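Local coordinates for protein phospho-furanose lactonase (Mycoplasma synoviae, PDB 3OVG) that hydrolyses 1,4-lactones, including D-xylono-1,4-lactone 5-phosphate and L-arabino-1,4-lactone 5-phosphate, to the corresponding hydroxyacids with the help of two zinc ions, at residues I22-D27 with F293-L298; H28-G33 with D49-E54; P72-D77 with A104-K109; L79-I84 with G93-S98; G276-Q281 with L286-Q291. All coordinates share one frame; numbering follows the deposited sequence.

Interaction 1: I22-D27 with F293-L298; sequences ITDCHD and FGLAYL. With ZN (zinc ion), chain G.
L295 meets two acids of segment 22-27. Its CD1 lies 3.7 Å from OD2 of D27. Its CG lies 4.4 Å from OD2 of D24. The side chains of L295 and D27 run antiparallel alongside each other, the CD1 methyl against the carboxylate. The CG of L295 sits anti to its carbonyl carbon (chi1 -79°), which carries the branch toward the strand. OD2 of D24 and OD2 of D27 approach each other closely, at 2.5 Å. The other oxygen of D27, OD1, accepts a hydrogen bond from the backbone N of A275. This is the C-terminal end of strand 22-25 in the TIM barrel, where the HxH motif of the phosphotriesterase family begins. OD1 of D24 takes a weak bond from N of H26 (3.4 Å). The H26 side chain turns to the metal, and its NE2 binds zinc at 2.4 Å. H28 and D274 share that ion. Two waters also bind it, at 2.4 and 2.5 Å from the zinc. ND1 of H26 bonds to OG of S215. I66 of strand 63-68 touches D24, D27 and L295.

Interaction 2: H28-G33 with D49-E54; sequences HFIKNG and DASIKE. With ZN (zinc ion), chain G.
The F29 ring meets helix 48-60 in two ways. CB of E54 lies at its edge, near the ring plane, 4.1 Å from CE1. S51 approaches obliquely, with its CB 3.5 Å from CD1 of F29. The backbone O of S51 is as near to the ring, 3.5 Å from CE1 of F29. A second flat group, the H28 imidazole, has CE of K31 3.5 Å above one face, offset toward the rim. OG of S51 lies 3.4 Å from CB of F29, but its hydrogen bond goes to O of N47, one turn back. The E54 chain bends at chi2 (71°), which takes the carboxylate away from the ring. There it bonds to N283, R282 and L295. The loop 28-33 follows the first strand of the TIM barrel and carries the second histidine of the HxH metal motif. NE2 of H28 binds zinc at 2.3 Å, and its ND1 is held by OD2 of D70. NZ of K31 donates to water 2 (2.7 Å), which is itself on the zinc. The lysine's charge may help polarise that water, though E36 forms a salt bridge with the same NZ and would partly offset it. I84 of helix 78-88 packs on F29, I30 and S51.

Interaction 3: P72-D77 with A104-K109; sequences PNVGRD and AKFYDK
Apolar packing centres on V74, which meets both F106 and Y107. Its CG2 lies 3.9 Å from CB of F106, and its CG1 is 4.2 Å from CD2 of the same residue. CG1 is anti to the backbone N of V74 (chi1 -179°), which leaves CG2 next to that N and directed at CB of F106. CG2 also meets the phenol end of Y107, 3.8 Å from OH. The V74 and F106 side chains cross at about a right angle. CB of N73 lies 3.8 Å from CE2 of Y107. The amide plane of N73 stands 88° to the tyrosine ring. Both segments belong to connections that follow barrel strands, 63-68 and 94-97, on the catalytic face of the TIM barrel; 104-106 forms a 3-10 turn. The F106 side chain is about 7 Å from a bound zinc and about 6 Å from the side chain of the zinc ligand H188. Polar links run through water. Water 3 accepts from the backbone N of N73 (3.1 Å) and bonds to OH of Y107 (2.8 Å). The same hydroxyl takes a hydrogen bond from N of H102, which fixes the ring end between loop and solvent molecule. The H102 ring also meets F106 edge-to-face. OD2 of D108 bonds to N of G34 of a neighbouring subunit.

Interaction 4: L79-I84 with G93-S98; sequences LKTLEI and GNVIMS
T81 lays its CG2 methyl against both V95 and M97 of the strand. This is helix-on-strand packing within a beta-alpha-beta crossover of the TIM barrel. Strand 63-68 leads to helix 78-88, and the helix leads back to strand 94-97, parallel to the first. CG2 of T81 lies 3.8 Å from CG1 of V95, and these two side chains cross at a slant. T81 and M97 instead reach toward each other, tip to tip. M97 is modelled as selenomethionine, and its SE is 3.6 Å from CG2 of T81. CG2 stands opposite the backbone N of T81 (chi1 -58° for OG1), which sends the methyl to the strand. OG1 is held by the carbonyl O of D77, the N-cap residue just before the helix. V95 and M97 point to the helix, while I96 between them points away, as in an extended strand. The same two residues also pack on T68 of strand 63-68, and V95 reaches F55 of helix 48-60. All three touching residues are buried, and the cross-segment contact is dispersive. The M97 chain is bent at chi3 (81°), which brings its CE back to within 3.8 Å of OG1 of T81.

Interaction 5: G276-Q281 with L286-Q291; sequences GRILYQ and LTKGKQ. With PO4 (phosphate ion), chain I.
The substrate-binding loop 276-281 packs here against the turn after helix 282-287 and the start of strand 290-291. L279 carries the contact. Its CD2 lies 3.7 Å from CD of K290 and 4.2 Å from CB of K288. I278 adds a looser touch, with CD1 4.3 Å from CG of K288. The lysines use their aliphatic stems here, and NZ of K290 pairs with D164 of a neighbouring subunit. On the pocket side, R277 and Y280 face a phosphate ion, probably from the crystallisation liquor. OH of Y280 donates to O4 of the phosphate at 2.7 Å, with O4 in the plane of the ring. NH1 of R277 makes a weak bond to O2 (3.4 Å, 154°). CB of R277 sits over one face of the Y280 ring, toward its rim. NZ of K246 and OH of Y247 are also hydrogen-bonded to the ion, a site consistent with the phosphate of the lactone substrate. G289 is the C-prime residue of a Schellman motif, with K290 N bonded to O of G285 and G289 N to O of L286 (2.9 Å). Helix 282-287 joins the loop to strand 290-291, which pairs antiparallel with a strand of the neighbouring subunit.

Interaction 1 opens at the first barrel strand and closes last, at the start of helix 296-309. The other four lie within that span. Interaction 2 comes first, between the loop after strand 22-25 and helix 48-60. Interaction 3 then spans 72 to 109 and encloses interaction 4, which joins the helix and strand of one crossover. Interaction 5 closes a short late loop between 276 and 291. None of them cross. Contacts tie them together: N of N32 in interaction 2 bonds to O of G75 in interaction 3, R76 of interaction 3 bonds to O of S98, and K31 reaches O of G276. Interactions 1 and 2 share a zinc.

Interaction 1: I22-D27 with F293-L298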
# COMPACT_ATOMS: atom_id res chain seq x y z
N ILE A 22 -5.67 42.89 11.91
CA ILE A 22 -4.81 41.94 11.23
C ILE A 22 -5.54 40.59 11.09
O ILE A 22 -6.04 40.01 12.06
CB ILE A 22 -3.48 41.76 11.95
CG1 ILE A 22 -2.69 43.09 11.94
CG2 ILE A 22 -2.72 40.61 11.32
CD1 ILE A 22 -1.23 43.00 12.52
N THR A 23 -5.63 40.12 9.85
CA THR A 23 -6.44 38.95 9.53
C THR A 23 -5.65 37.87 8.82
O THR A 23 -4.99 38.09 7.80
CB THR A 23 -7.66 39.33 8.63
OG1 THR A 23 -8.41 40.38 9.25
CG2 THR A 23 -8.56 38.10 8.39
N ASP A 24 -5.76 36.68 9.38
CA ASP A 24 -5.23 35.47 8.82
C ASP A 24 -6.37 34.95 7.94
O ASP A 24 -7.40 34.54 8.48
CB ASP A 24 -4.96 34.54 9.99
CG ASP A 24 -4.66 33.12 9.59
OD1 ASP A 24 -4.69 32.76 8.38
OD2 ASP A 24 -4.37 32.35 10.53
N CYS A 25 -6.17 34.95 6.63
CA CYS A 25 -7.29 34.77 5.69
C CYS A 25 -7.63 33.32 5.34
O CYS A 25 -8.58 33.09 4.59
CB CYS A 25 -7.07 35.58 4.41
SG CYS A 25 -7.31 37.37 4.71
N HIS A 26 -6.90 32.36 5.89
CA HIS A 26 -7.17 30.96 5.62
C HIS A 26 -6.46 30.08 6.64
O HIS A 26 -5.25 29.95 6.61
CB HIS A 26 -6.75 30.61 4.18
CG HIS A 26 -7.01 29.19 3.79
ND1 HIS A 26 -7.31 28.83 2.49
CD2 HIS A 26 -7.00 28.05 4.51
CE1 HIS A 26 -7.45 27.52 2.43
NE2 HIS A 26 -7.27 27.02 3.64
N ASP A 27 -7.23 29.51 7.56
CA ASP A 27 -6.63 28.72 8.62
C ASP A 27 -7.64 27.77 9.24
O ASP A 27 -8.78 27.68 8.77
CB ASP A 27 -5.99 29.64 9.66
CG ASP A 27 -4.63 29.15 10.09
OD1 ASP A 27 -4.50 27.93 10.29
OD2 ASP A 27 -3.69 29.97 10.20
N PHE A 293 6.19 24.91 15.01
CA PHE A 293 5.78 26.30 14.86
C PHE A 293 4.32 26.35 14.49
O PHE A 293 3.78 25.40 13.92
CB PHE A 293 6.62 27.02 13.79
CG PHE A 293 8.03 27.28 14.23
CD1 PHE A 293 8.28 28.08 15.33
CD2 PHE A 293 9.09 26.69 13.58
CE1 PHE A 293 9.57 28.30 15.77
CE2 PHE A 293 10.40 26.91 14.00
CZ PHE A 293 10.63 27.71 15.10
N GLY A 294 3.69 27.48 14.78
CA GLY A 294 2.29 27.70 14.42
C GLY A 294 2.02 29.14 14.00
O GLY A 294 2.81 29.76 13.26
N LEU A 295 0.91 29.69 14.48
CA LEU A 295 0.47 31.03 14.08
C LEU A 295 1.50 32.12 14.45
O LEU A 295 1.70 33.05 13.68
CB LEU A 295 -0.93 31.34 14.65
CG LEU A 295 -2.20 30.76 13.96
CD1 LEU A 295 -2.00 29.37 13.43
CD2 LEU A 295 -3.48 30.82 14.84
N ALA A 296 2.20 32.00 15.58
CA ALA A 296 3.13 33.06 15.99
C ALA A 296 4.29 33.20 15.00
O ALA A 296 4.88 34.28 14.87
CB ALA A 296 3.65 32.83 17.43
N TYR A 297 4.62 32.10 14.33
CA TYR A 297 5.67 32.07 13.31
C TYR A 297 5.49 33.16 12.25
O TYR A 297 6.48 33.71 11.72
CB TYR A 297 5.70 30.71 12.61
CG TYR A 297 6.86 30.47 11.64
CD1 TYR A 297 6.69 30.65 10.28
CD2 TYR A 297 8.11 29.99 12.09
CE1 TYR A 297 7.73 30.40 9.38
CE2 TYR A 297 9.16 29.75 11.19
CZ TYR A 297 8.95 29.97 9.83
OH TYR A 297 9.92 29.74 8.90
N LEU A 298 4.22 33.47 11.93
CA LEU A 298 3.93 34.51 10.95
C LEU A 298 4.67 35.80 11.33
O LEU A 298 5.36 36.39 10.51
CB LEU A 298 2.42 34.76 10.83
CG LEU A 298 2.08 35.94 9.90
CD1 LEU A 298 2.55 35.62 8.49
CD2 LEU A 298 0.61 36.30 9.90
ZN ZN G . -6.88 24.79 4.42
O HOH W 1 -5.44 23.90 2.79
O HOH W 2 -6.52 22.39 5.04

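Interaction 2: H28-G33 with D49-E54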
# COMPACT_ATOMS: atom_id res chain seq x y z
N HIS A 28 -7.23 27.08 10.31
CA HIS A 28 -8.05 26.03 10.84
C HIS A 28 -7.81 25.91 12.31
O HIS A 28 -6.77 26.30 12.78
CB HIS A 28 -7.72 24.68 10.19
CG HIS A 28 -7.89 24.69 8.71
ND1 HIS A 28 -9.10 24.45 8.11
CD2 HIS A 28 -7.02 24.99 7.72
CE1 HIS A 28 -8.97 24.59 6.80
NE2 HIS A 28 -7.72 24.92 6.54
N PHE A 29 -8.77 25.33 13.02
CA PHE A 29 -8.54 24.94 14.40
C PHE A 29 -9.13 23.56 14.64
O PHE A 29 -8.44 22.65 15.12
CB PHE A 29 -9.15 25.96 15.36
CG PHE A 29 -8.36 27.23 15.46
CD1 PHE A 29 -7.06 27.22 15.96
CD2 PHE A 29 -8.91 28.43 15.07
CE1 PHE A 29 -6.31 28.43 16.05
CE2 PHE A 29 -8.17 29.62 15.16
CZ PHE A 29 -6.87 29.62 15.67
N ILE A 30 -10.41 23.43 14.33
CA ILE A 30 -11.11 22.16 14.45
C ILE A 30 -11.37 21.55 13.07
O ILE A 30 -11.96 22.19 12.20
CB ILE A 30 -12.45 22.36 15.18
CG1 ILE A 30 -12.21 23.06 16.53
CG2 ILE A 30 -13.19 21.00 15.33
CD1 ILE A 30 -11.48 22.21 17.56
N LYS A 31 -10.92 20.31 12.89
CA LYS A 31 -11.28 19.50 11.75
C LYS A 31 -11.85 18.22 12.33
O LYS A 31 -11.13 17.37 12.89
CB LYS A 31 -10.06 19.20 10.87
CG LYS A 31 -9.58 20.39 10.02
CD LYS A 31 -8.36 20.00 9.12
CE LYS A 31 -8.03 21.12 8.10
NZ LYS A 31 -7.07 20.65 7.02
N ASN A 32 -13.15 18.09 12.21
CA ASN A 32 -13.86 17.02 12.87
C ASN A 32 -14.23 15.92 11.86
O ASN A 32 -15.28 15.96 11.25
CB ASN A 32 -15.10 17.64 13.54
CG ASN A 32 -15.91 16.65 14.31
OD1 ASN A 32 -17.15 16.74 14.37
ND2 ASN A 32 -15.24 15.69 14.92
N GLY A 33 -13.35 14.94 11.68
CA GLY A 33 -13.61 13.89 10.71
C GLY A 33 -13.68 14.40 9.27
O GLY A 33 -13.12 15.44 8.93
N ASP A 49 -9.09 23.49 23.74
CA ASP A 49 -8.15 24.19 24.62
C ASP A 49 -6.89 24.56 23.87
O ASP A 49 -6.42 25.66 23.98
CB ASP A 49 -7.81 23.36 25.87
CG ASP A 49 -9.01 23.19 26.79
OD1 ASP A 49 -9.96 24.02 26.67
OD2 ASP A 49 -9.03 22.26 27.64
N ALA A 50 -6.35 23.65 23.08
CA ALA A 50 -5.15 23.96 22.31
C ALA A 50 -5.37 25.04 21.28
O ALA A 50 -4.46 25.82 21.00
CB ALA A 50 -4.60 22.71 21.65
N SER A 51 -6.56 25.06 20.67
CA SER A 51 -6.84 26.03 19.60
C SER A 51 -6.91 27.44 20.17
O SER A 51 -6.39 28.43 19.58
CB SER A 51 -8.16 25.69 18.89
OG SER A 51 -8.08 24.43 18.25
N ILE A 52 -7.56 27.52 21.33
CA ILE A 52 -7.70 28.79 22.04
C ILE A 52 -6.34 29.34 22.47
O ILE A 52 -6.07 30.53 22.31
CB ILE A 52 -8.60 28.61 23.25
CG1 ILE A 52 -10.04 28.28 22.80
CG2 ILE A 52 -8.54 29.81 24.15
CD1 ILE A 52 -11.01 27.96 23.93
N LYS A 53 -5.47 28.49 23.01
CA LYS A 53 -4.12 28.96 23.35
C LYS A 53 -3.39 29.42 22.10
O LYS A 53 -2.66 30.39 22.13
CB LYS A 53 -3.30 27.86 24.04
CG LYS A 53 -3.89 27.35 25.37
CD LYS A 53 -3.17 26.06 25.81
CE LYS A 53 -3.68 25.60 27.18
NZ LYS A 53 -3.19 24.24 27.57
N GLU A 54 -3.56 28.72 20.98
CA GLU A 54 -2.91 29.17 19.74
C GLU A 54 -3.46 30.54 19.33
O GLU A 54 -2.70 31.46 19.00
CB GLU A 54 -3.05 28.13 18.60
CG GLU A 54 -2.08 28.28 17.42
CD GLU A 54 -0.61 27.90 17.76
OE1 GLU A 54 -0.31 27.49 18.92
OE2 GLU A 54 0.25 28.05 16.88
ZN ZN G . -6.88 24.79 4.42
O HOH W 2 -6.52 22.39 5.04
O HOH W 1 -5.44 23.90 2.79

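Interaction 3: P72-D77 with A104-K109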
# COMPACT_ATOMS: atom_id res chain seq x y z
N PRO A 72 -18.84 22.84 4.87
CA PRO A 72 -19.64 22.00 5.79
C PRO A 72 -19.22 20.53 5.82
O PRO A 72 -19.15 19.92 6.88
CB PRO A 72 -21.06 22.10 5.22
CG PRO A 72 -21.05 23.19 4.21
CD PRO A 72 -19.65 23.73 4.03
N ASN A 73 -18.97 19.95 4.64
CA ASN A 73 -18.82 18.50 4.55
C ASN A 73 -17.39 18.02 4.73
O ASN A 73 -17.14 16.83 4.68
CB ASN A 73 -19.35 17.99 3.22
CG ASN A 73 -20.82 18.35 3.00
OD1 ASN A 73 -21.71 17.94 3.77
ND2 ASN A 73 -21.08 19.12 1.97
N VAL A 74 -16.45 18.94 4.90
CA VAL A 74 -15.06 18.55 5.07
C VAL A 74 -14.49 19.13 6.38
O VAL A 74 -13.84 20.16 6.39
CB VAL A 74 -14.25 18.92 3.81
CG1 VAL A 74 -12.78 18.49 3.94
CG2 VAL A 74 -14.86 18.22 2.61
N GLY A 75 -14.81 18.48 7.49
CA GLY A 75 -14.21 18.81 8.77
C GLY A 75 -14.80 19.89 9.66
O GLY A 75 -14.41 20.00 10.83
N ARG A 76 -15.75 20.66 9.13
CA ARG A 76 -16.27 21.84 9.82
C ARG A 76 -16.98 21.44 11.08
O ARG A 76 -17.79 20.48 11.09
CB ARG A 76 -17.22 22.64 8.92
CG ARG A 76 -17.51 24.04 9.43
CD ARG A 76 -18.54 24.81 8.56
NE ARG A 76 -19.90 24.27 8.76
CZ ARG A 76 -21.00 24.71 8.14
NH1 ARG A 76 -20.94 25.69 7.23
NH2 ARG A 76 -22.19 24.11 8.43
N ASP A 77 -16.72 22.18 12.15
CA ASP A 77 -17.34 21.92 13.44
C ASP A 77 -17.84 23.26 13.99
O ASP A 77 -17.07 24.05 14.55
CB ASP A 77 -16.34 21.22 14.38
CG ASP A 77 -16.96 20.79 15.71
OD1 ASP A 77 -17.94 21.43 16.15
OD2 ASP A 77 -16.45 19.84 16.34
N ALA A 104 -13.41 18.40 -5.68
CA ALA A 104 -14.25 17.25 -6.02
C ALA A 104 -13.78 15.94 -5.40
O ALA A 104 -14.58 15.04 -5.16
CB ALA A 104 -14.32 17.09 -7.51
N LYS A 105 -12.46 15.82 -5.21
CA LYS A 105 -11.88 14.61 -4.65
C LYS A 105 -12.54 14.24 -3.33
O LYS A 105 -12.57 13.05 -2.98
CB LYS A 105 -10.37 14.80 -4.38
CG LYS A 105 -9.64 13.50 -4.00
CD LYS A 105 -8.17 13.76 -3.54
CE LYS A 105 -7.43 12.42 -3.34
NZ LYS A 105 -5.94 12.53 -3.46
N PHE A 106 -13.01 15.24 -2.60
CA PHE A 106 -13.63 15.03 -1.28
C PHE A 106 -15.14 14.77 -1.31
O PHE A 106 -15.77 14.75 -0.25
CB PHE A 106 -13.32 16.18 -0.34
CG PHE A 106 -11.88 16.32 -0.01
CD1 PHE A 106 -11.09 15.19 0.16
CD2 PHE A 106 -11.29 17.56 0.15
CE1 PHE A 106 -9.74 15.30 0.47
CE2 PHE A 106 -9.95 17.68 0.47
CZ PHE A 106 -9.17 16.54 0.63
N TYR A 107 -15.70 14.57 -2.50
CA TYR A 107 -17.12 14.26 -2.64
C TYR A 107 -17.33 13.06 -3.57
O TYR A 107 -16.83 13.03 -4.70
CB TYR A 107 -17.88 15.46 -3.20
CG TYR A 107 -17.74 16.67 -2.32
CD1 TYR A 107 -16.69 17.53 -2.51
CD2 TYR A 107 -18.62 16.91 -1.27
CE1 TYR A 107 -16.52 18.60 -1.71
CE2 TYR A 107 -18.46 17.99 -0.44
CZ TYR A 107 -17.40 18.84 -0.69
OH TYR A 107 -17.16 19.96 0.08
N ASP A 108 -18.10 12.09 -3.13
CA ASP A 108 -18.43 10.96 -4.00
C ASP A 108 -19.02 11.44 -5.34
O ASP A 108 -20.10 12.02 -5.36
CB ASP A 108 -19.45 10.07 -3.31
CG ASP A 108 -19.64 8.78 -4.04
OD1 ASP A 108 -20.13 8.82 -5.19
OD2 ASP A 108 -19.25 7.74 -3.48
N LYS A 109 -18.35 11.17 -6.45
CA LYS A 109 -18.79 11.72 -7.73
C LYS A 109 -20.07 11.11 -8.25
O LYS A 109 -20.66 11.63 -9.18
CB LYS A 109 -17.73 11.59 -8.81
CG LYS A 109 -17.60 10.19 -9.35
CD LYS A 109 -16.64 10.15 -10.57
CE LYS A 109 -15.82 8.88 -10.56
NZ LYS A 109 -15.50 8.44 -11.95
O HOH W 3 -19.18 20.96 1.70

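Interaction 4: L79-I84 with G93-S98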
# COMPACT_ATOMS: atom_id res chain seq x y z
N LEU A 79 -20.05 23.91 16.52
CA LEU A 79 -20.09 24.04 17.98
C LEU A 79 -18.72 24.28 18.58
O LEU A 79 -18.53 25.17 19.40
CB LEU A 79 -20.71 22.79 18.61
CG LEU A 79 -22.17 22.63 18.14
CD1 LEU A 79 -22.76 21.31 18.64
CD2 LEU A 79 -22.95 23.77 18.66
N LYS A 80 -17.75 23.46 18.23
CA LYS A 80 -16.44 23.67 18.80
C LYS A 80 -15.81 25.00 18.35
O LYS A 80 -15.15 25.67 19.14
CB LYS A 80 -15.53 22.50 18.51
CG LYS A 80 -15.89 21.25 19.29
CD LYS A 80 -14.78 20.21 19.19
CE LYS A 80 -15.29 18.85 19.56
NZ LYS A 80 -16.67 18.64 18.98
N THR A 81 -16.00 25.38 17.08
CA THR A 81 -15.43 26.66 16.60
C THR A 81 -16.06 27.84 17.34
O THR A 81 -15.39 28.81 17.67
CB THR A 81 -15.59 26.80 15.09
OG1 THR A 81 -14.94 25.68 14.48
CG2 THR A 81 -14.93 28.09 14.58
N LEU A 82 -17.37 27.73 17.61
CA LEU A 82 -18.03 28.74 18.43
C LEU A 82 -17.41 28.84 19.80
O LEU A 82 -17.30 29.96 20.31
CB LEU A 82 -19.55 28.51 18.56
CG LEU A 82 -20.40 29.07 17.42
CD1 LEU A 82 -21.88 28.67 17.61
CD2 LEU A 82 -20.26 30.58 17.43
N GLU A 83 -17.05 27.71 20.42
CA GLU A 83 -16.40 27.76 21.75
C GLU A 83 -15.10 28.56 21.65
O GLU A 83 -14.77 29.33 22.53
CB GLU A 83 -16.02 26.39 22.31
CG GLU A 83 -17.17 25.42 22.65
CD GLU A 83 -16.62 24.15 23.29
OE1 GLU A 83 -16.02 24.24 24.38
OE2 GLU A 83 -16.77 23.06 22.70
N ILE A 84 -14.35 28.35 20.58
CA ILE A 84 -13.11 29.07 20.39
C ILE A 84 -13.40 30.58 20.21
O ILE A 84 -12.77 31.41 20.85
CB ILE A 84 -12.29 28.50 19.20
CG1 ILE A 84 -11.89 27.04 19.47
CG2 ILE A 84 -11.10 29.39 18.94
CD1 ILE A 84 -11.50 26.23 18.23
N GLY A 93 -10.61 39.00 19.46
CA GLY A 93 -10.49 38.00 18.41
C GLY A 93 -11.80 37.82 17.65
O GLY A 93 -12.87 37.86 18.26
N ASN A 94 -11.73 37.64 16.32
CA ASN A 94 -12.92 37.34 15.52
C ASN A 94 -12.74 36.06 14.71
O ASN A 94 -11.62 35.77 14.22
CB ASN A 94 -13.24 38.45 14.51
CG ASN A 94 -13.39 39.84 15.15
OD1 ASN A 94 -12.52 40.72 14.99
ND2 ASN A 94 -14.50 40.05 15.87
N VAL A 95 -13.83 35.32 14.54
CA VAL A 95 -13.83 34.14 13.66
C VAL A 95 -14.88 34.26 12.54
O VAL A 95 -16.05 34.63 12.76
CB VAL A 95 -14.08 32.87 14.45
CG1 VAL A 95 -14.14 31.66 13.50
CG2 VAL A 95 -12.98 32.69 15.53
N ILE A 96 -14.44 33.97 11.32
CA ILE A 96 -15.35 33.95 10.19
C ILE A 96 -15.36 32.53 9.68
O ILE A 96 -14.30 31.96 9.41
CB ILE A 96 -14.92 34.93 9.11
CG1 ILE A 96 -15.06 36.37 9.62
CG2 ILE A 96 -15.76 34.70 7.83
CD1 ILE A 96 -14.59 37.42 8.58
N MSE A 97 -16.54 31.94 9.56
CA MSE A 97 -16.60 30.55 9.12
C MSE A 97 -17.14 30.47 7.70
O MSE A 97 -17.69 31.45 7.20
CB MSE A 97 -17.45 29.72 10.10
CG MSE A 97 -16.72 29.47 11.42
SE MSE A 97 -17.86 28.28 12.51
CE MSE A 97 -17.42 26.52 11.71
N SER A 98 -17.05 29.29 7.08
CA SER A 98 -17.32 29.17 5.66
C SER A 98 -18.48 28.28 5.33
O SER A 98 -18.74 27.27 6.02
CB SER A 98 -16.10 28.64 4.93
OG SER A 98 -16.30 28.63 3.53

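Interaction 5: G276-Q281 with L286-Q291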
# COMPACT_ATOMS: atom_id res chain seq x y z
N GLY A 276 -3.53 23.36 8.75
CA GLY A 276 -4.61 22.38 8.69
C GLY A 276 -4.19 20.95 8.96
O GLY A 276 -4.93 20.02 8.63
N ARG A 277 -3.01 20.78 9.56
CA ARG A 277 -2.58 19.50 10.09
C ARG A 277 -2.17 19.74 11.54
O ARG A 277 -1.76 20.85 11.90
CB ARG A 277 -1.37 18.96 9.31
CG ARG A 277 -1.70 18.40 7.94
CD ARG A 277 -0.46 17.87 7.23
NE ARG A 277 0.06 16.69 7.93
CZ ARG A 277 0.52 15.60 7.31
NH1 ARG A 277 0.49 15.51 5.98
NH2 ARG A 277 0.99 14.57 8.04
N ILE A 278 -2.25 18.70 12.36
CA ILE A 278 -2.02 18.85 13.79
C ILE A 278 -0.62 19.39 14.17
O ILE A 278 -0.49 20.08 15.19
CB ILE A 278 -2.33 17.53 14.49
CG1 ILE A 278 -2.72 17.73 15.97
CG2 ILE A 278 -1.21 16.53 14.27
CD1 ILE A 278 -3.55 16.51 16.53
N LEU A 279 0.40 19.10 13.36
CA LEU A 279 1.77 19.61 13.65
C LEU A 279 2.08 21.00 13.09
O LEU A 279 3.23 21.46 13.11
CB LEU A 279 2.85 18.62 13.19
CG LEU A 279 2.78 17.24 13.86
CD1 LEU A 279 3.93 16.34 13.40
CD2 LEU A 279 2.80 17.38 15.38
N TYR A 280 1.07 21.68 12.57
CA TYR A 280 1.24 23.01 12.02
C TYR A 280 0.83 24.09 13.02
O TYR A 280 0.79 25.27 12.67
CB TYR A 280 0.45 23.16 10.70
CG TYR A 280 0.97 22.31 9.54
CD1 TYR A 280 2.16 21.57 9.66
CD2 TYR A 280 0.31 22.30 8.30
CE1 TYR A 280 2.65 20.81 8.58
CE2 TYR A 280 0.79 21.58 7.25
CZ TYR A 280 1.95 20.83 7.39
OH TYR A 280 2.41 20.10 6.32
N GLN A 281 0.52 23.70 14.26
CA GLN A 281 0.30 24.68 15.31
C GLN A 281 1.15 24.31 16.51
O GLN A 281 1.40 23.14 16.74
CB GLN A 281 -1.18 24.77 15.69
CG GLN A 281 -2.01 25.32 14.57
CD GLN A 281 -3.45 25.54 14.96
OE1 GLN A 281 -3.77 25.72 16.14
NE2 GLN A 281 -4.34 25.53 13.96
N LEU A 286 2.38 20.50 21.01
CA LEU A 286 2.69 20.11 22.37
C LEU A 286 1.84 18.92 22.82
O LEU A 286 2.32 18.04 23.53
CB LEU A 286 2.49 21.31 23.30
CG LEU A 286 3.67 22.14 23.83
CD1 LEU A 286 4.98 21.99 23.08
CD2 LEU A 286 3.26 23.60 24.03
N THR A 287 0.57 18.89 22.42
CA THR A 287 -0.30 17.74 22.75
C THR A 287 0.25 16.46 22.16
O THR A 287 -0.05 15.35 22.63
CB THR A 287 -1.77 17.94 22.29
OG1 THR A 287 -1.88 17.84 20.87
CG2 THR A 287 -2.32 19.29 22.77
N LYS A 288 1.04 16.59 21.09
CA LYS A 288 1.62 15.40 20.50
C LYS A 288 3.05 15.18 20.98
O LYS A 288 3.76 14.38 20.40
CB LYS A 288 1.58 15.49 18.98
CG LYS A 288 0.15 15.51 18.41
CD LYS A 288 -0.69 14.33 18.93
CE LYS A 288 -0.38 13.04 18.20
NZ LYS A 288 -1.57 12.10 18.28
N GLY A 289 3.49 15.91 22.00
CA GLY A 289 4.84 15.71 22.50
C GLY A 289 5.92 16.29 21.61
O GLY A 289 7.04 15.82 21.65
N LYS A 290 5.61 17.35 20.85
CA LYS A 290 6.61 17.93 19.95
C LYS A 290 6.65 19.46 19.97
O LYS A 290 5.62 20.14 20.20
CB LYS A 290 6.33 17.50 18.51
CG LYS A 290 6.16 16.03 18.25
CD LYS A 290 5.84 15.81 16.79
CE LYS A 290 6.40 14.50 16.24
NZ LYS A 290 6.12 13.33 17.08
N GLN A 291 7.85 20.00 19.73
CA GLN A 291 8.06 21.42 19.46
C GLN A 291 7.83 21.65 17.97
O GLN A 291 8.52 21.03 17.14
CB GLN A 291 9.49 21.84 19.78
CG GLN A 291 9.70 23.35 19.61
CD GLN A 291 11.14 23.80 19.81
OE1 GLN A 291 12.07 23.01 19.77
NE2 GLN A 291 11.32 25.08 20.05
P PO4 I . -0.08 19.59 3.60
O1 PO4 I . -1.33 19.94 4.43
O2 PO4 I . 0.30 18.10 3.74
O3 PO4 I . -0.37 19.92 2.13
O4 PO4 I . 1.06 20.51 4.06